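L-glyceraldehyde 3-phosphate reductase (Clostridium beijerinckii, PDB 6HG6) is an NADPH-binding aldo-keto reductase of TIM-barrel fold that probably reduces aldehydes such as furfural. Local coordinates at residues His59-Asn64 / Ser95-Tyr100; Leu129-Ile134 / Lys161-Gly166; Phe135-Met140 / Glu148-Leu153. All coordinates share one frame; numbering follows the deposited sequence. Where two conformers were deposited one is given.

Overall arrangement
Three neighbouring strands of one TIM barrel, 93-98, 132-137 and 162-168, tie the contacts together, and the route from cofactor to outer helix can be followed through them. Interaction 1 pairs 59-64 with 95-100 beside the NADPH ribose, whose O2D hydrogen-bonds to D61; interaction 2, its centre about 10 Å away, carries the sheet onward, T96 N lying 3.1 Å from I134 O in a probable hydrogen bond. Interaction 3 packs the same strand 132-137 against helix 146-158 and is nested within the loop that interaction 2 closes. Its centre is about 12 Å from that of interaction 1, and a probable hydrogen bond from H138 N to A98 O, 2.8 Å, links the two. Interactions 1 and 3 both reach the cofactor.

Interaction 1: His59-Asn64 / Ser95-Tyr100. With NDP (NADPH dihydro-nicotinamide-adenine-dinucleotide phosphate), chain B.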
loop_
_atom_site.group_PDB
_atom_site.type_symbol
_atom_site.label_atom_id
_atom_site.label_comp_id
_atom_site.label_asym_id
_atom_site.label_seq_id
_atom_site.Cartn_x
_atom_site.Cartn_y
_atom_site.Cartn_z
ATOM N N HIS A 59 2.745 -7.020 -6.322
ATOM C CA HIS A 59 3.337 -6.032 -5.400
ATOM C C HIS A 59 3.029 -6.428 -3.966
ATOM O O HIS A 59 1.844 -6.567 -3.627
ATOM C CB HIS A 59 2.899 -4.633 -5.764
ATOM C CG HIS A 59 3.367 -3.617 -4.796
ATOM N ND1 HIS A 59 4.637 -3.714 -4.190
ATOM C CD2 HIS A 59 2.814 -2.466 -4.358
ATOM C CE1 HIS A 59 4.784 -2.664 -3.385
ATOM N NE2 HIS A 59 3.710 -1.870 -3.497
ATOM N N PHE A 60 4.095 -6.664 -3.207
ATOM C CA PHE A 60 4.092 -6.963 -1.766
ATOM C C PHE A 60 4.685 -5.758 -1.051
ATOM O O PHE A 60 5.838 -5.373 -1.332
ATOM C CB PHE A 60 4.834 -8.269 -1.468
ATOM C CG PHE A 60 4.099 -9.457 -2.018
ATOM C CD1 PHE A 60 4.317 -9.851 -3.323
ATOM C CD2 PHE A 60 3.141 -10.126 -1.279
ATOM C CE1 PHE A 60 3.613 -10.915 -3.863
ATOM C CE2 PHE A 60 2.428 -11.189 -1.818
ATOM C CZ PHE A 60 2.679 -11.598 -3.106
ATOM N N ASP A 61 3.900 -5.191 -0.143
ATOM C CA ASP A 61 4.282 -3.955 0.581
ATOM C C ASP A 61 4.634 -4.309 2.018
ATOM O O ASP A 61 3.828 -4.915 2.735
ATOM C CB ASP A 61 3.144 -2.930 0.529
ATOM C CG ASP A 61 3.486 -1.617 1.190
ATOM O OD1 ASP A 61 4.329 -0.851 0.624
ATOM O OD2 ASP A 61 3.019 -1.442 2.353
ATOM N N LEU A 62 5.838 -3.940 2.408
ATOM C CA LEU A 62 6.339 -4.094 3.778
ATOM C C LEU A 62 6.829 -2.756 4.292
ATOM O O LEU A 62 6.815 -1.734 3.568
ATOM C CB LEU A 62 7.459 -5.129 3.770
ATOM C CG LEU A 62 6.986 -6.524 3.422
ATOM C CD1 LEU A 62 7.210 -6.772 1.925
ATOM C CD2 LEU A 62 7.711 -7.529 4.265
ATOM N N ALA A 63 7.214 -2.772 5.551
ATOM C CA ALA A 63 7.870 -1.666 6.249
ATOM C C ALA A 63 8.753 -2.346 7.286
ATOM O O ALA A 63 8.472 -3.499 7.716
ATOM C CB ALA A 63 6.920 -0.714 6.941
ATOM N N ASN A 64 9.758 -1.613 7.702
ATOM C CA ASN A 64 10.685 -2.135 8.720
ATOM C C ASN A 64 9.901 -2.662 9.926
ATOM O O ASN A 64 10.227 -3.767 10.415
ATOM C CB ASN A 64 11.764 -1.117 9.096
ATOM C CG ASN A 64 11.300 0.232 9.601
ATOM O OD1 ASN A 64 10.092 0.490 9.762
ATOM N ND2 ASN A 64 12.288 1.080 9.875
ATOM N N SER A 95 8.462 -3.605 -1.554
ATOM C CA SER A 95 8.793 -2.308 -0.943
ATOM C C SER A 95 9.215 -2.512 0.516
ATOM O O SER A 95 8.815 -3.498 1.171
ATOM C CB SER A 95 7.637 -1.370 -0.988
ATOM O OG SER A 95 6.558 -1.934 -0.230
ATOM N N THR A 96 9.929 -1.532 1.034
ATOM C CA THR A 96 10.011 -1.369 2.499
ATOM C C THR A 96 10.112 0.136 2.776
ATOM O O THR A 96 10.087 0.949 1.819
ATOM C CB THR A 96 11.111 -2.208 3.151
ATOM O OG1 THR A 96 10.777 -2.185 4.548
ATOM C CG2 THR A 96 12.494 -1.663 2.872
ATOM N N LYS A 97 10.154 0.491 4.042
ATOM C CA LYS A 97 10.052 1.880 4.492
ATOM C C LYS A 97 10.822 2.033 5.796
ATOM O O LYS A 97 11.025 1.052 6.510
ATOM C CB LYS A 97 8.582 2.268 4.747
ATOM C CG LYS A 97 7.570 1.659 3.790
ATOM C CD LYS A 97 6.174 2.272 3.971
ATOM C CE LYS A 97 5.119 1.675 3.076
ATOM N NZ LYS A 97 4.741 0.333 3.575
ATOM N N ALA A 98 11.181 3.275 6.062
ATOM C CA ALA A 98 11.750 3.729 7.337
ATOM C C ALA A 98 11.179 5.119 7.608
ATOM O O ALA A 98 11.052 5.948 6.648
ATOM C CB ALA A 98 13.253 3.755 7.235
ATOM N N GLY A 99 10.807 5.380 8.849
ATOM C CA GLY A 99 10.316 6.717 9.235
ATOM C C GLY A 99 9.449 6.725 10.472
ATOM O O GLY A 99 9.319 7.803 11.104
ATOM N N TYR A 100 8.878 5.574 10.835
ATOM C CA TYR A 100 8.181 5.351 12.113
ATOM C C TYR A 100 9.149 4.652 13.065
ATOM O O TYR A 100 10.311 4.393 12.701
ATOM C CB TYR A 100 6.860 4.574 11.950
ATOM C CG TYR A 100 5.691 5.432 11.510
ATOM C CD1 TYR A 100 5.067 6.295 12.391
ATOM C CD2 TYR A 100 5.218 5.395 10.208
ATOM C CE1 TYR A 100 3.955 7.048 12.024
ATOM C CE2 TYR A 100 4.131 6.165 9.805
ATOM C CZ TYR A 100 3.527 7.013 10.709
ATOM O OH TYR A 100 2.463 7.772 10.318
HETATM P PA NDP B . -7.627 -3.003 4.508
HETATM O O1A NDP B . -8.282 -1.699 4.818
HETATM O O2A NDP B . -7.697 -3.688 3.180
HETATM O O5B NDP B . -7.967 -4.067 5.665
HETATM C C5B NDP B . -7.449 -5.420 5.563
HETATM C C4B NDP B . -8.206 -6.318 6.507
HETATM O O4B NDP B . -9.619 -6.215 6.191
HETATM C C3B NDP B . -7.888 -7.818 6.441
HETATM O O3B NDP B . -6.811 -8.210 7.287
HETATM C C2B NDP B . -9.209 -8.418 6.905
HETATM O O2B NDP B . -9.246 -8.303 8.324
HETATM C C1B NDP B . -10.231 -7.479 6.275
HETATM N N9A NDP B . -10.669 -7.829 4.930
HETATM C C8A NDP B . -9.919 -7.830 3.779
HETATM N N7A NDP B . -10.608 -8.136 2.707
HETATM C C5A NDP B . -11.895 -8.351 3.177
HETATM C C6A NDP B . -13.095 -8.705 2.529
HETATM N N6A NDP B . -13.190 -8.913 1.218
HETATM N N1A NDP B . -14.211 -8.829 3.294
HETATM C C2A NDP B . -14.106 -8.616 4.614
HETATM N N3A NDP B . -13.036 -8.272 5.328
HETATM C C4A NDP B . -11.949 -8.152 4.545
HETATM O O3 NDP B . -6.035 -2.799 4.710
HETATM P PN NDP B . -5.061 -2.605 5.965
HETATM O O1N NDP B . -4.739 -3.967 6.485
HETATM O O2N NDP B . -5.567 -1.551 6.896
HETATM O O5D NDP B . -3.761 -2.015 5.214
HETATM C C5D NDP B . -3.329 -2.674 3.996
HETATM C C4D NDP B . -1.852 -2.427 3.797
HETATM O O4D NDP B . -1.621 -1.012 3.670
HETATM C C3D NDP B . -0.931 -2.824 4.947
HETATM O O3D NDP B . -0.712 -4.228 4.952
HETATM C C2D NDP B . 0.309 -1.993 4.593
HETATM O O2D NDP B . 1.044 -2.625 3.578
HETATM C C1D NDP B . -0.304 -0.690 4.089
HETATM N N1N NDP B . -0.371 0.350 5.146
HETATM C C2N NDP B . 0.441 1.455 5.066
HETATM C C3N NDP B . 0.634 2.305 6.120
HETATM C C7N NDP B . 1.548 3.490 5.948
HETATM O O7N NDP B . 2.212 3.637 4.905
HETATM N N7N NDP B . 1.626 4.341 6.971
HETATM C C4N NDP B . -0.095 1.996 7.399
HETATM C C5N NDP B . -1.093 0.909 7.310
HETATM C C6N NDP B . -1.244 0.207 6.209
HETATM P P2B NDP B . -10.049 -9.445 9.138
HETATM O O1X NDP B . -10.079 -10.779 8.420
HETATM O O2X NDP B . -9.313 -9.535 10.466
HETATM O O3X NDP B . -11.432 -8.826 9.273
HETATM O O HOH W 1 9.061 2.953 9.622
#
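D61 and K97 meet across strands 59-61 and 93-98, neighbours in the eight-stranded parallel TIM barrel and joined through helix 72-85 as a beta-alpha-beta unit. The charged pair comes first. K97 NZ reaches D61 OD2 at 2.8 Å in a salt bridge, arriving on the syn side and close to the carboxylate plane. The lysine chain stays extended until its last torsion, where a bend (chi4 75°) turns NZ so that it also donates to L62 O, at 2.9 Å from above the carbonyl plane. Y66 OH is a further partner of NZ, a grouping consistent with the Asp-Tyr-Lys-His tetrad of aldo-keto reductases.

Uncharged donors also reach the carboxylate: S95 OG donates to D61 OD1 over 2.6 Å, coming from above the carboxylate plane. The ribose hydroxyl O2D of NADPH gives D61 OD2 its second donor, also at 2.6 Å. Both carboxylate oxygens are thus engaged, which should restrict rotation of the group, and Q193 lies against it as well.

Backbone bonds align the chains: S95 N to F60 O at 3.2 Å, and, past the end of the first strand, N64 N to K97 O. N64 ND2 is held by S119 and Y115 of helix 113-127. Its OD1 accepts a bond of 2.7 Å from a water, which in turn accepts from Y100 N at 2.9 Å.

Interaction 2: Leu129-Ile134 / Lys161-Gly166. With EDO (1,2-ethanediol), chain G.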
loop_
_atom_site.group_PDB
_atom_site.type_symbol
_atom_site.label_atom_id
_atom_site.label_comp_id
_atom_site.label_asym_id
_atom_site.label_seq_id
_atom_site.Cartn_x
_atom_site.Cartn_y
_atom_site.Cartn_z
ATOM N N LEU A 129 17.403 -9.789 0.469
ATOM C CA LEU A 129 17.353 -9.157 -0.870
ATOM C C LEU A 129 18.611 -8.323 -1.102
ATOM O O LEU A 129 19.222 -7.803 -0.120
ATOM C CB LEU A 129 16.145 -8.216 -0.989
ATOM C CG LEU A 129 14.757 -8.863 -1.010
ATOM C CD1 LEU A 129 13.666 -7.813 -0.924
ATOM C CD2 LEU A 129 14.610 -9.764 -2.209
ATOM N N GLU A 130 18.948 -8.171 -2.370
ATOM C CA GLU A 130 20.020 -7.262 -2.834
ATOM C C GLU A 130 19.463 -5.837 -2.877
ATOM O O GLU A 130 20.201 -4.888 -2.609
ATOM C CB GLU A 130 20.520 -7.722 -4.201
ATOM C CG GLU A 130 21.882 -7.177 -4.547
ATOM C CD GLU A 130 23.039 -7.667 -3.692
ATOM O OE1 GLU A 130 22.939 -8.815 -3.156
ATOM O OE2 GLU A 130 24.030 -6.879 -3.536
ATOM N N TYR A 131 18.181 -5.695 -3.196
ATOM C CA TYR A 131 17.518 -4.395 -3.275
ATOM C C TYR A 131 16.036 -4.587 -3.125
ATOM O O TYR A 131 15.540 -5.652 -3.398
ATOM C CB TYR A 131 17.812 -3.675 -4.589
ATOM C CG TYR A 131 17.453 -4.443 -5.821
ATOM C CD1 TYR A 131 16.189 -4.412 -6.363
ATOM C CD2 TYR A 131 18.414 -5.199 -6.480
ATOM C CE1 TYR A 131 15.877 -5.126 -7.497
ATOM C CE2 TYR A 131 18.099 -5.927 -7.617
ATOM C CZ TYR A 131 16.816 -5.906 -8.121
ATOM O OH TYR A 131 16.510 -6.593 -9.267
ATOM N N VAL A 132 15.390 -3.534 -2.694
ATOM C CA VAL A 132 13.921 -3.447 -2.762
ATOM C C VAL A 132 13.559 -2.674 -4.046
ATOM O O VAL A 132 14.367 -1.864 -4.570
ATOM C CB VAL A 132 13.300 -2.781 -1.531
ATOM C CG1 VAL A 132 13.452 -3.675 -0.313
ATOM C CG2 VAL A 132 13.824 -1.364 -1.294
ATOM N N ASP A 133 12.372 -2.895 -4.550
ATOM C CA ASP A 133 11.931 -2.170 -5.772
ATOM C C ASP A 133 11.619 -0.733 -5.409
ATOM O O ASP A 133 11.948 0.141 -6.224
ATOM C CB ASP A 133 10.749 -2.889 -6.411
ATOM C CG ASP A 133 11.190 -4.286 -6.817
ATOM O OD1 ASP A 133 11.806 -4.428 -7.884
ATOM O OD2 ASP A 133 10.967 -5.218 -6.009
ATOM N N ILE A 134 10.951 -0.528 -4.266
ATOM C CA ILE A 134 10.541 0.811 -3.799
ATOM C C ILE A 134 11.005 0.941 -2.371
ATOM O O ILE A 134 10.626 0.114 -1.524
ATOM C CB ILE A 134 9.026 1.065 -3.954
ATOM C CG1 ILE A 134 8.539 0.756 -5.374
ATOM C CG2 ILE A 134 8.756 2.499 -3.539
ATOM C CD1 ILE A 134 7.012 0.653 -5.474
ATOM N N LYS A 161 20.567 -0.256 -3.710
ATOM C CA LYS A 161 19.761 -0.930 -2.670
ATOM C C LYS A 161 18.262 -0.719 -2.870
ATOM O O LYS A 161 17.468 -1.429 -2.179
ATOM C CB LYS A 161 20.267 -0.491 -1.304
ATOM C CG LYS A 161 21.621 -1.061 -0.969
ATOM C CD LYS A 161 22.173 -0.501 0.297
ATOM C CE LYS A 161 23.531 -1.116 0.621
ATOM N NZ LYS A 161 24.069 -0.494 1.844
ATOM N N ALA A 162 17.866 0.178 -3.785
ATOM C CA ALA A 162 16.459 0.460 -4.116
ATOM C C ALA A 162 16.384 0.833 -5.582
ATOM O O ALA A 162 17.290 1.508 -6.047
ATOM C CB ALA A 162 15.879 1.579 -3.266
ATOM N N LEU A 163 15.373 0.370 -6.305
ATOM C CA LEU A 163 15.237 0.787 -7.727
ATOM C C LEU A 163 14.595 2.166 -7.802
ATOM O O LEU A 163 15.003 2.955 -8.638
ATOM C CB LEU A 163 14.410 -0.230 -8.494
ATOM C CG LEU A 163 15.068 -1.593 -8.611
ATOM C CD1 LEU A 163 14.265 -2.539 -9.490
ATOM C CD2 LEU A 163 16.458 -1.452 -9.180
ATOM N N TYR A 164 13.590 2.397 -6.973
ATOM C CA TYR A 164 12.806 3.640 -6.975
ATOM C C TYR A 164 12.584 4.137 -5.562
ATOM O O TYR A 164 12.526 3.312 -4.635
ATOM C CB TYR A 164 11.434 3.378 -7.572
ATOM C CG TYR A 164 11.390 2.925 -9.017
ATOM C CD1 TYR A 164 11.353 1.578 -9.301
ATOM C CD2 TYR A 164 11.183 3.797 -10.077
ATOM C CE1 TYR A 164 11.223 1.103 -10.595
ATOM C CE2 TYR A 164 11.033 3.340 -11.392
ATOM C CZ TYR A 164 11.001 1.972 -11.638
ATOM O OH TYR A 164 10.821 1.484 -12.894
ATOM N N ALA A 165 12.474 5.458 -5.412
ATOM C CA ALA A 165 12.063 6.089 -4.138
ATOM C C ALA A 165 10.545 6.295 -4.131
ATOM O O ALA A 165 9.902 6.515 -5.178
ATOM C CB ALA A 165 12.766 7.416 -3.950
ATOM N N GLY A 166 9.987 6.220 -2.944
ATOM C CA GLY A 166 8.595 6.586 -2.675
ATOM C C GLY A 166 8.536 7.392 -1.396
ATOM O O GLY A 166 9.517 7.353 -0.597
HETATM C C1 EDO G . 17.549 -11.948 -4.358
HETATM O O1 EDO G . 17.851 -10.558 -4.378
HETATM C C2 EDO G . 16.102 -12.244 -4.445
HETATM O O2 EDO G . 15.693 -13.377 -3.684
#
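Y131 places CG between its backbone N and carbonyl carbon (chi1 57°), while L163 sets its own CG beside its backbone N (chi1 -65°) and then extends, and these choices bring leucine to ring. L163 CD2 lies over one face of Y131, offset toward the rim, and L163 CD1 touches Y131 CE1 at 3.6 Å. The same methyl, CD1, approaches D133 OD1 to 3.5 Å, aspartate and leucine running side by side in the same direction; D133 OD2 is engaged by R89 and the amide of I94.

The backbones bond in parallel fashion. V132 N donates to K161 O over 3.0 Å, and L163 N returns a bond to V132 O. Both chains turn a corner here, at D133 and at L163-Y164, and Y164 N still finds D133 O at 2.9 Å. That same oxygen sits at the edge of the Y164 ring, in its plane. Beyond the corner I134 CG2 rests 4.0 Å from G166 N.

V132 meets A162 and faces helix 113-127, whereas I134 packs on I191 of strand 189-195. Such paired parallel strands, connected through helix 146-158, form a beta-alpha-beta unit of the TIM barrel.

Interaction 3: Phe135-Met140 / Glu148-Leu153; sequences FYHHRM and ESMMAL. With NDP (NADPH dihydro-nicotinamide-adenine-dinucleotide phosphate), chain B.
H137 ND1 hydrogen-bonds with Y170 OH, and around it S149 CB and M150 CE of helix 146-158 lie in van der Waals contact, each 3.9 Å from ND1. Here a barrel strand packs against the helix that follows it in the beta-alpha-beta unit of the TIM barrel; the segments 135-137 and 148-153 run almost antiparallel (174°), with axes 9.0 Å apart at closest approach.

The imidazole is sandwiched. S149 CB stands over one face in a CH-pi contact, 4.1 Å from the ring centroid and 25° off the normal, and the carbonyl carbon of R139 lies over the opposite face near the rim. S149 OG is hydrogen-bonded to G111 O, which helps fix the serine in place. M150 meets H137 at about a right angle; the bends of its chain at chi2 and chi3 bring CE back toward the strand although the residue starts out directed away from it.

One turn farther along the helix, L153 reaches both F135 and H137. Its CD2 touches F135 CD2 at 3.7 Å, while CD1 lies against H137 CB. Helix 113-127 borders this apolar patch through I116, which meets both F135 and H137.

The next residue faces the cofactor instead. H138, consistent with the histidine of the family's tetrad, brings its ring edge to the carboxamide of NADPH, with H138 NE2 3.4 Å from N7N.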
loop_
_atom_site.group_PDB
_atom_site.type_symbol
_atom_site.label_atom_id
_atom_site.label_comp_id
_atom_site.label_asym_id
_atom_site.label_seq_id
_atom_site.Cartn_x
_atom_site.Cartn_y
_atom_site.Cartn_z
ATOM N N PHE A 135 11.678 2.030 -2.092
ATOM C CA PHE A 135 12.053 2.354 -0.700
ATOM C C PHE A 135 11.405 3.681 -0.332
ATOM O O PHE A 135 11.634 4.682 -0.984
ATOM C CB PHE A 135 13.565 2.382 -0.547
ATOM C CG PHE A 135 14.019 2.682 0.857
ATOM C CD1 PHE A 135 13.529 1.975 1.927
ATOM C CD2 PHE A 135 14.989 3.632 1.093
ATOM C CE1 PHE A 135 13.981 2.221 3.215
ATOM C CE2 PHE A 135 15.479 3.847 2.372
ATOM C CZ PHE A 135 14.956 3.163 3.433
ATOM N N TYR A 136 10.635 3.670 0.749
ATOM C CA TYR A 136 9.849 4.843 1.156
ATOM C C TYR A 136 10.361 5.518 2.417
ATOM O O TYR A 136 10.760 4.812 3.349
ATOM C CB TYR A 136 8.461 4.405 1.587
ATOM C CG TYR A 136 7.514 3.973 0.504
ATOM C CD1 TYR A 136 7.396 2.641 0.139
ATOM C CD2 TYR A 136 6.634 4.882 -0.036
ATOM C CE1 TYR A 136 6.430 2.221 -0.754
ATOM C CE2 TYR A 136 5.686 4.494 -0.960
ATOM C CZ TYR A 136 5.571 3.157 -1.303
ATOM O OH TYR A 136 4.626 2.773 -2.205
ATOM N N HIS A 137 10.288 6.842 2.425
ATOM C CA HIS A 137 10.261 7.615 3.680
ATOM C C HIS A 137 8.814 7.430 4.189
ATOM O O HIS A 137 7.866 7.764 3.485
ATOM C CB HIS A 137 10.698 9.056 3.509
ATOM C CG HIS A 137 10.852 9.750 4.827
ATOM N ND1 HIS A 137 10.618 11.098 4.999
ATOM C CD2 HIS A 137 11.206 9.259 6.041
ATOM C CE1 HIS A 137 10.847 11.452 6.246
ATOM N NE2 HIS A 137 11.208 10.326 6.935
ATOM N N HIS A 138 8.668 6.814 5.355
ATOM C CA HIS A 138 7.377 6.291 5.853
ATOM C C HIS A 138 6.406 7.394 6.292
ATOM O O HIS A 138 5.198 7.151 6.303
ATOM C CB HIS A 138 7.671 5.282 6.959
ATOM C CG HIS A 138 6.597 4.280 7.197
ATOM N ND1 HIS A 138 6.822 3.177 7.987
ATOM C CD2 HIS A 138 5.311 4.209 6.781
ATOM C CE1 HIS A 138 5.720 2.467 8.056
ATOM N NE2 HIS A 138 4.771 3.085 7.347
ATOM N N ARG A 139 6.905 8.546 6.729
ATOM C CA ARG A 139 6.053 9.674 7.144
ATOM C C ARG A 139 6.897 10.947 7.119
ATOM O O ARG A 139 8.148 10.865 7.133
ATOM C CB ARG A 139 5.484 9.476 8.552
ATOM C CG ARG A 139 6.551 9.213 9.618
ATOM C CD ARG A 139 6.200 9.748 10.973
ATOM N NE ARG A 139 7.017 9.200 12.066
ATOM C CZ ARG A 139 6.695 9.278 13.338
ATOM N NH1 ARG A 139 5.605 9.922 13.725
ATOM N NH2 ARG A 139 7.471 8.739 14.261
ATOM N N MET A 140 6.236 12.086 7.148
ATOM C CA MET A 140 6.957 13.365 7.199
ATOM C C MET A 140 7.668 13.520 8.558
ATOM O O MET A 140 7.135 13.117 9.598
ATOM C CB MET A 140 5.996 14.527 6.970
ATOM C CG MET A 140 5.318 14.477 5.615
ATOM S SD MET A 140 4.308 15.918 5.274
ATOM C CE MET A 140 2.881 15.679 6.331
ATOM N N GLU A 148 17.665 16.251 3.822
ATOM C CA GLU A 148 18.399 15.134 4.468
ATOM C C GLU A 148 17.663 13.831 4.229
ATOM O O GLU A 148 18.322 12.846 3.865
ATOM C CB GLU A 148 18.673 15.384 5.947
ATOM C CG GLU A 148 19.364 14.200 6.599
ATOM C CD GLU A 148 19.817 14.430 8.045
ATOM O OE1 GLU A 148 19.933 15.609 8.483
ATOM O OE2 GLU A 148 20.060 13.424 8.727
ATOM N N SER A 149 16.352 13.775 4.469
ATOM C CA SER A 149 15.559 12.543 4.295
ATOM C C SER A 149 15.546 12.129 2.816
ATOM O O SER A 149 15.729 10.948 2.501
ATOM C CB SER A 149 14.153 12.712 4.846
ATOM O OG SER A 149 14.182 13.208 6.170
ATOM N N MET A 150 15.399 13.091 1.926
ATOM C CA MET A 150 15.324 12.791 0.478
ATOM C C MET A 150 16.716 12.370 -0.032
ATOM O O MET A 150 16.790 11.421 -0.828
ATOM C CB MET A 150 14.775 13.990 -0.306
ATOM C CG MET A 150 13.297 14.315 0.020
ATOM S SD MET A 150 12.143 12.918 -0.123
ATOM C CE MET A 150 12.073 12.297 1.561
ATOM N N MET A 151 17.777 12.983 0.451
ATOM C CA MET A 151 19.153 12.567 0.046
ATOM C C MET A 151 19.422 11.143 0.537
ATOM O O MET A 151 20.176 10.421 -0.127
ATOM C CB MET A 151 20.206 13.556 0.553
ATOM C CG MET A 151 20.219 14.819 -0.256
ATOM S SD MET A 151 21.500 16.001 0.274
ATOM C CE MET A 151 22.900 14.949 -0.113
ATOM N N ALA A 152 18.827 10.728 1.657
ATOM C CA ALA A 152 18.949 9.349 2.159
ATOM C C ALA A 152 18.273 8.398 1.169
ATOM O O ALA A 152 18.864 7.358 0.849
ATOM C CB ALA A 152 18.377 9.237 3.570
ATOM N N LEU A 153 17.069 8.723 0.669
ATOM C CA LEU A 153 16.409 7.864 -0.345
ATOM C C LEU A 153 17.307 7.815 -1.589
ATOM O O LEU A 153 17.479 6.744 -2.216
ATOM C CB LEU A 153 15.034 8.415 -0.689
ATOM C CG LEU A 153 14.009 8.464 0.437
ATOM C CD1 LEU A 153 12.648 8.851 -0.097
ATOM C CD2 LEU A 153 13.916 7.131 1.116
HETATM P PA NDP B . -7.627 -3.003 4.508
HETATM O O1A NDP B . -8.282 -1.699 4.818
HETATM O O2A NDP B . -7.697 -3.688 3.180
HETATM O O5B NDP B . -7.967 -4.067 5.665
HETATM C C5B NDP B . -7.449 -5.420 5.563
HETATM C C4B NDP B . -8.206 -6.318 6.507
HETATM O O4B NDP B . -9.619 -6.215 6.191
HETATM C C3B NDP B . -7.888 -7.818 6.441
HETATM O O3B NDP B . -6.811 -8.210 7.287
HETATM C C2B NDP B . -9.209 -8.418 6.905
HETATM O O2B NDP B . -9.246 -8.303 8.324
HETATM C C1B NDP B . -10.231 -7.479 6.275
HETATM N N9A NDP B . -10.669 -7.829 4.930
HETATM C C8A NDP B . -9.919 -7.830 3.779
HETATM N N7A NDP B . -10.608 -8.136 2.707
HETATM C C5A NDP B . -11.895 -8.351 3.177
HETATM C C6A NDP B . -13.095 -8.705 2.529
HETATM N N6A NDP B . -13.190 -8.913 1.218
HETATM N N1A NDP B . -14.211 -8.829 3.294
HETATM C C2A NDP B . -14.106 -8.616 4.614
HETATM N N3A NDP B . -13.036 -8.272 5.328
HETATM C C4A NDP B . -11.949 -8.152 4.545
HETATM O O3 NDP B . -6.035 -2.799 4.710
HETATM P PN NDP B . -5.061 -2.605 5.965
HETATM O O1N NDP B . -4.739 -3.967 6.485
HETATM O O2N NDP B . -5.567 -1.551 6.896
HETATM O O5D NDP B . -3.761 -2.015 5.214
HETATM C C5D NDP B . -3.329 -2.674 3.996
HETATM C C4D NDP B . -1.852 -2.427 3.797
HETATM O O4D NDP B . -1.621 -1.012 3.670
HETATM C C3D NDP B . -0.931 -2.824 4.947
HETATM O O3D NDP B . -0.712 -4.228 4.952
HETATM C C2D NDP B . 0.309 -1.993 4.593
HETATM O O2D NDP B . 1.044 -2.625 3.578
HETATM C C1D NDP B . -0.304 -0.690 4.089
HETATM N N1N NDP B . -0.371 0.350 5.146
HETATM C C2N NDP B . 0.441 1.455 5.066
HETATM C C3N NDP B . 0.634 2.305 6.120
HETATM C C7N NDP B . 1.548 3.490 5.948
HETATM O O7N NDP B . 2.212 3.637 4.905
HETATM N N7N NDP B . 1.626 4.341 6.971
HETATM C C4N NDP B . -0.095 1.996 7.399
HETATM C C5N NDP B . -1.093 0.909 7.310
HETATM C C6N NDP B . -1.244 0.207 6.209
HETATM P P2B NDP B . -10.049 -9.445 9.138
HETATM O O1X NDP B . -10.079 -10.779 8.420
HETATM O O2X NDP B . -9.313 -9.535 10.466
HETATM O O3X NDP B . -11.432 -8.826 9.273
#